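Local coordinates for uncharacterized protein MTH_862 (Methanothermobacter thermautotrophicus, PDB 2R47) that is of unknown function but belongs to the archaeal DUF2124 family and forms a two-subunit assembly in which each chain folds around a mixed beta sheet, at residues Asn59-Phe62 / Ser63-Arg66; Ser101-Glu104 / Asp105-Leu109. All blocks are in the same frame, centred on the assembly; numbering follows the deposited sequence.

Interaction 1 of 2, residues Asn59-Phe62 / Ser63-Arg66; sequences NTDF and SKAR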
loop_
_atom_site.group_PDB
_atom_site.type_symbol
_atom_site.label_atom_id
_atom_site.label_comp_id
_atom_site.label_asym_id
_atom_site.label_seq_id
_atom_site.Cartn_x
_atom_site.Cartn_y
_atom_site.Cartn_z
ATOM N N ASN A 59 -1.469 12.430 -9.975
ATOM C CA ASN A 59 -0.946 12.490 -11.337
ATOM C C ASN A 59 0.181 13.503 -11.394
ATOM O O ASN A 59 1.143 13.340 -10.695
ATOM C CB ASN A 59 -2.088 12.768 -12.333
ATOM C CG ASN A 59 -3.092 11.629 -12.370
ATOM O OD1 ASN A 59 -2.722 10.475 -12.579
ATOM N ND2 ASN A 59 -4.335 11.929 -12.064
ATOM N N THR A 60 0.090 14.544 -12.238
ATOM C CA THR A 60 1.152 15.562 -12.205
ATOM C C THR A 60 0.551 16.932 -11.816
ATOM O O THR A 60 1.079 17.973 -12.178
ATOM C CB THR A 60 1.924 15.643 -13.548
ATOM O OG1 THR A 60 0.999 15.932 -14.604
ATOM C CG2 THR A 60 2.634 14.313 -13.858
ATOM N N ASP A 61 -0.554 16.911 -11.083
ATOM C CA ASP A 61 -1.245 18.139 -10.723
ATOM C C ASP A 61 -0.879 18.618 -9.326
ATOM O O ASP A 61 -1.602 18.376 -8.380
ATOM C CB ASP A 61 -2.753 17.959 -10.826
ATOM C CG ASP A 61 -3.498 19.276 -10.794
ATOM O OD1 ASP A 61 -2.864 20.348 -10.595
ATOM O OD2 ASP A 61 -4.719 19.232 -11.001
ATOM N N PHE A 62 0.192 19.400 -9.259
ATOM C CA PHE A 62 0.701 19.971 -8.017
ATOM C C PHE A 62 -0.328 20.831 -7.289
ATOM O O PHE A 62 -0.405 20.831 -6.068
ATOM C CB PHE A 62 1.939 20.761 -8.408
ATOM C CG PHE A 62 2.702 21.326 -7.288
ATOM C CD1 PHE A 62 3.019 20.551 -6.167
ATOM C CD2 PHE A 62 3.189 22.647 -7.375
ATOM C CE1 PHE A 62 3.795 21.082 -5.124
ATOM C CE2 PHE A 62 3.966 23.191 -6.327
ATOM C CZ PHE A 62 4.243 22.410 -5.200
ATOM N N SER A 63 -1.141 21.571 -8.048
ATOM C CA SER A 63 -2.174 22.419 -7.461
ATOM C C SER A 63 -3.217 21.649 -6.659
ATOM O O SER A 63 -3.843 22.242 -5.763
ATOM C CB SER A 63 -2.850 23.293 -8.542
ATOM O OG SER A 63 -3.778 22.525 -9.316
ATOM N N LYS A 64 -3.371 20.343 -6.946
ATOM C CA LYS A 64 -4.315 19.487 -6.211
ATOM C C LYS A 64 -3.631 18.654 -5.098
ATOM O O LYS A 64 -4.256 17.784 -4.484
ATOM C CB LYS A 64 -5.082 18.554 -7.170
ATOM C CG LYS A 64 -6.245 19.233 -7.975
ATOM C CD LYS A 64 -7.441 19.630 -7.082
ATOM C CE LYS A 64 -8.256 18.422 -6.574
ATOM N NZ LYS A 64 -8.829 18.619 -5.187
ATOM N N ALA A 65 -2.354 18.953 -4.805
ATOM C CA ALA A 65 -1.641 18.200 -3.766
ATOM C C ALA A 65 -2.324 18.372 -2.419
ATOM O O ALA A 65 -2.859 19.453 -2.126
ATOM C CB ALA A 65 -0.193 18.617 -3.706
ATOM N N ARG A 66 -2.340 17.297 -1.624
ATOM C CA ARG A 66 -2.930 17.323 -0.285
ATOM C C ARG A 66 -1.947 16.815 0.752
ATOM O O ARG A 66 -1.102 15.911 0.466
ATOM C CB ARG A 66 -4.232 16.486 -0.231
ATOM C CG ARG A 66 -5.389 17.164 -0.968
ATOM C CD ARG A 66 -6.718 16.507 -0.679
ATOM N NE ARG A 66 -7.808 17.305 -1.234
ATOM C CZ ARG A 66 -8.573 18.159 -0.559
ATOM N NH1 ARG A 66 -8.414 18.360 0.748
ATOM N NH2 ARG A 66 -9.531 18.816 -1.217
HETATM O O HOH W 1 -0.809 22.318 -10.996
#
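D61 and S63 meet through their side chains at the start of a short 3-10 turn. In D61, CG stands anti to the backbone N (chi1 -166°), which carries the carboxylate over toward S63 and K64. D61 CG comes 3.6 Å from S63 OG and lies slightly farther from the CG of K64. The two carboxylate oxygens then divide the work. OD1 accepts the hydroxyl of S63, with S63 OG 2.7 Å from D61 OD1. The hydroxyl arrives on the syn side, 27° out of the carboxylate plane. D61 OD1 also takes a weak bond from S63 N, 3.3 Å away, with the geometry of a loose Asx turn. A water donates to D61 OD1 and accepts from S63 N, adding a third, water-mediated link between the two residues. OD2 has an apolar neighbour instead: K64 CG packs 3.4 Å from D61 OD2.

The backbone closes two successive turns. K64 N donates to D61 O at 3.0 Å, and A65 N donates to F62 O at 3.0 Å. These i to i+3 bonds are those of a 3-10 turn. F62 CB leaves the backbone pointing away from 63-66, and F62 CD1 only just touches A65 CB at 4.5 Å.

This turn joins strand 53-58 to its antiparallel neighbour, strand 66-71. A65 packs on I55 and I57 of strand 53-58, while F62 reaches L109 and A113 of helix 103-113. K64 faces the second subunit, where its carbonyl O is hydrogen-bonded to Y73 OH of that chain.

Interaction 2 of 2, residues Ser101-Glu104 / Asp105-Leu109; sequences SDIE and DVKKL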
loop_
_atom_site.group_PDB
_atom_site.type_symbol
_atom_site.label_atom_id
_atom_site.label_comp_id
_atom_site.label_asym_id
_atom_site.label_seq_id
_atom_site.Cartn_x
_atom_site.Cartn_y
_atom_site.Cartn_z
ATOM N N SER A 101 1.481 9.632 -16.907
ATOM C CA SER A 101 1.422 11.029 -17.382
ATOM C C SER A 101 2.413 11.186 -18.504
ATOM O O SER A 101 3.374 10.430 -18.553
ATOM C CB SER A 101 1.772 11.971 -16.240
ATOM O OG SER A 101 0.919 11.733 -15.150
ATOM N N ASP A 102 2.218 12.146 -19.406
ATOM C CA ASP A 102 3.235 12.268 -20.440
ATOM C C ASP A 102 4.537 12.862 -19.873
ATOM O O ASP A 102 4.510 13.570 -18.869
ATOM C CB ASP A 102 2.708 12.834 -21.782
ATOM C CG ASP A 102 2.582 14.332 -21.811
ATOM O OD1 ASP A 102 3.023 15.010 -20.867
ATOM O OD2 ASP A 102 2.039 14.844 -22.819
ATOM N N ILE A 103 5.666 12.513 -20.482
ATOM C CA ILE A 103 6.971 12.868 -19.927
ATOM C C ILE A 103 7.131 14.371 -19.751
ATOM O O ILE A 103 7.756 14.811 -18.792
ATOM C CB ILE A 103 8.152 12.278 -20.763
ATOM C CG1 ILE A 103 9.455 12.262 -19.943
ATOM C CG2 ILE A 103 8.320 13.004 -22.127
ATOM C CD1 ILE A 103 9.447 11.283 -18.764
ATOM N N GLU A 104 6.558 15.159 -20.659
ATOM C CA GLU A 104 6.687 16.601 -20.496
ATOM C C GLU A 104 5.881 17.141 -19.315
ATOM O O GLU A 104 6.342 18.094 -18.684
ATOM C CB GLU A 104 6.425 17.376 -21.793
ATOM C CG GLU A 104 7.493 17.151 -22.888
ATOM C CD GLU A 104 8.934 17.515 -22.488
ATOM O OE1 GLU A 104 9.146 18.558 -21.819
ATOM O OE2 GLU A 104 9.857 16.749 -22.866
ATOM N N ASP A 105 4.736 16.530 -18.980
ATOM C CA ASP A 105 3.957 16.940 -17.803
ATOM C C ASP A 105 4.704 16.541 -16.538
ATOM O O ASP A 105 4.646 17.248 -15.513
ATOM C CB ASP A 105 2.550 16.339 -17.781
ATOM C CG ASP A 105 1.614 16.961 -18.834
ATOM O OD1 ASP A 105 1.707 18.167 -19.141
ATOM O OD2 ASP A 105 0.783 16.209 -19.359
ATOM N N VAL A 106 5.385 15.398 -16.618
ATOM C CA VAL A 106 6.251 14.939 -15.508
ATOM C C VAL A 106 7.428 15.889 -15.291
ATOM O O VAL A 106 7.732 16.249 -14.162
ATOM C CB VAL A 106 6.730 13.464 -15.686
ATOM C CG1 VAL A 106 7.757 13.106 -14.632
ATOM C CG2 VAL A 106 5.518 12.487 -15.590
ATOM N N LYS A 107 8.089 16.302 -16.360
ATOM C CA LYS A 107 9.205 17.226 -16.212
ATOM C C LYS A 107 8.755 18.580 -15.688
ATOM O O LYS A 107 9.508 19.256 -14.973
ATOM C CB LYS A 107 9.954 17.402 -17.525
ATOM C CG LYS A 107 10.672 16.185 -18.012
ATOM C CD LYS A 107 11.191 16.558 -19.409
ATOM C CE LYS A 107 11.926 15.466 -20.062
ATOM N NZ LYS A 107 12.160 15.850 -21.499
ATOM N N LYS A 108 7.544 18.994 -16.061
ATOM C CA LYS A 108 7.004 20.262 -15.551
ATOM C C LYS A 108 6.723 20.122 -14.059
ATOM O O LYS A 108 6.923 21.060 -13.297
ATOM C CB LYS A 108 5.710 20.643 -16.266
ATOM C CG LYS A 108 5.117 21.949 -15.749
ATOM C CD LYS A 108 5.902 23.156 -16.275
ATOM C CE LYS A 108 5.349 24.482 -15.731
ATOM N NZ LYS A 108 3.859 24.441 -15.549
ATOM N N LEU A 109 6.218 18.965 -13.651
ATOM C CA LEU A 109 6.022 18.689 -12.207
ATOM C C LEU A 109 7.326 18.811 -11.450
ATOM O O LEU A 109 7.368 19.385 -10.366
ATOM C CB LEU A 109 5.449 17.290 -11.982
ATOM C CG LEU A 109 5.271 16.946 -10.503
ATOM C CD1 LEU A 109 4.233 17.866 -9.792
ATOM C CD2 LEU A 109 4.919 15.469 -10.327
HETATM O O HOH W 2 0.068 13.948 -18.702
#
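The carboxylates of D102 and D105 come together with their planes 26° apart, and D102 OD1 lies 3.0 Å from D105 OD2. Their mutual repulsion is probably offset in part by the helix N-terminus and the N-H of D105. D105 N donates to D102 OD1, at 3.0 Å and nearly in line with the C-O bond. D102 is the N-cap residue of helix 103-113, and this is its capping bond. A water bridges D102 N and D105 OD2, in place of the direct bond that would complete a capping box.

The E104 carboxylate is gripped by K107. K107 NZ meets E104 OE2 at 2.8 Å on the syn side, 30° out of the plane, in a salt bridge. K107 CD lies 3.7 Å from both E104 OE1 and E104 OE2. E104 bends at chi2 (-58°) to bring its acid back to the extended lysine. On another side of the helix, V106 CG2 packs 3.8 Å from S101 CB.

The first turns of the helix are closed by V106 N to D102 O and K107 N to I103 O. I103 leans on W134 and L137 of helix 134-137. V106 touches W134 and also L90 of strand 88-91, and L109 touches L88 of that strand.

How the interactions relate
Interaction 1 comes first along the chain, in the turn between strands 53-58 and 66-71. Interaction 2 follows at the start of helix 103-113, after strand 88-91. Their centres are about 12 Å apart, and the two surface contacts touch directly. T60 wedges against the helix start: T60 CG2 lies 3.4 Å from S101 OG and 3.8 Å from V106 CG2, and T60 OG1 packs on D105 CB. Further along, F62 CB meets L109 CD1 at 3.9 Å. The turn thus lies against the helix from its N-terminal end to A113. Together they join a strand connection of the mixed sheet to the helix between strands 88-91 and 118-125.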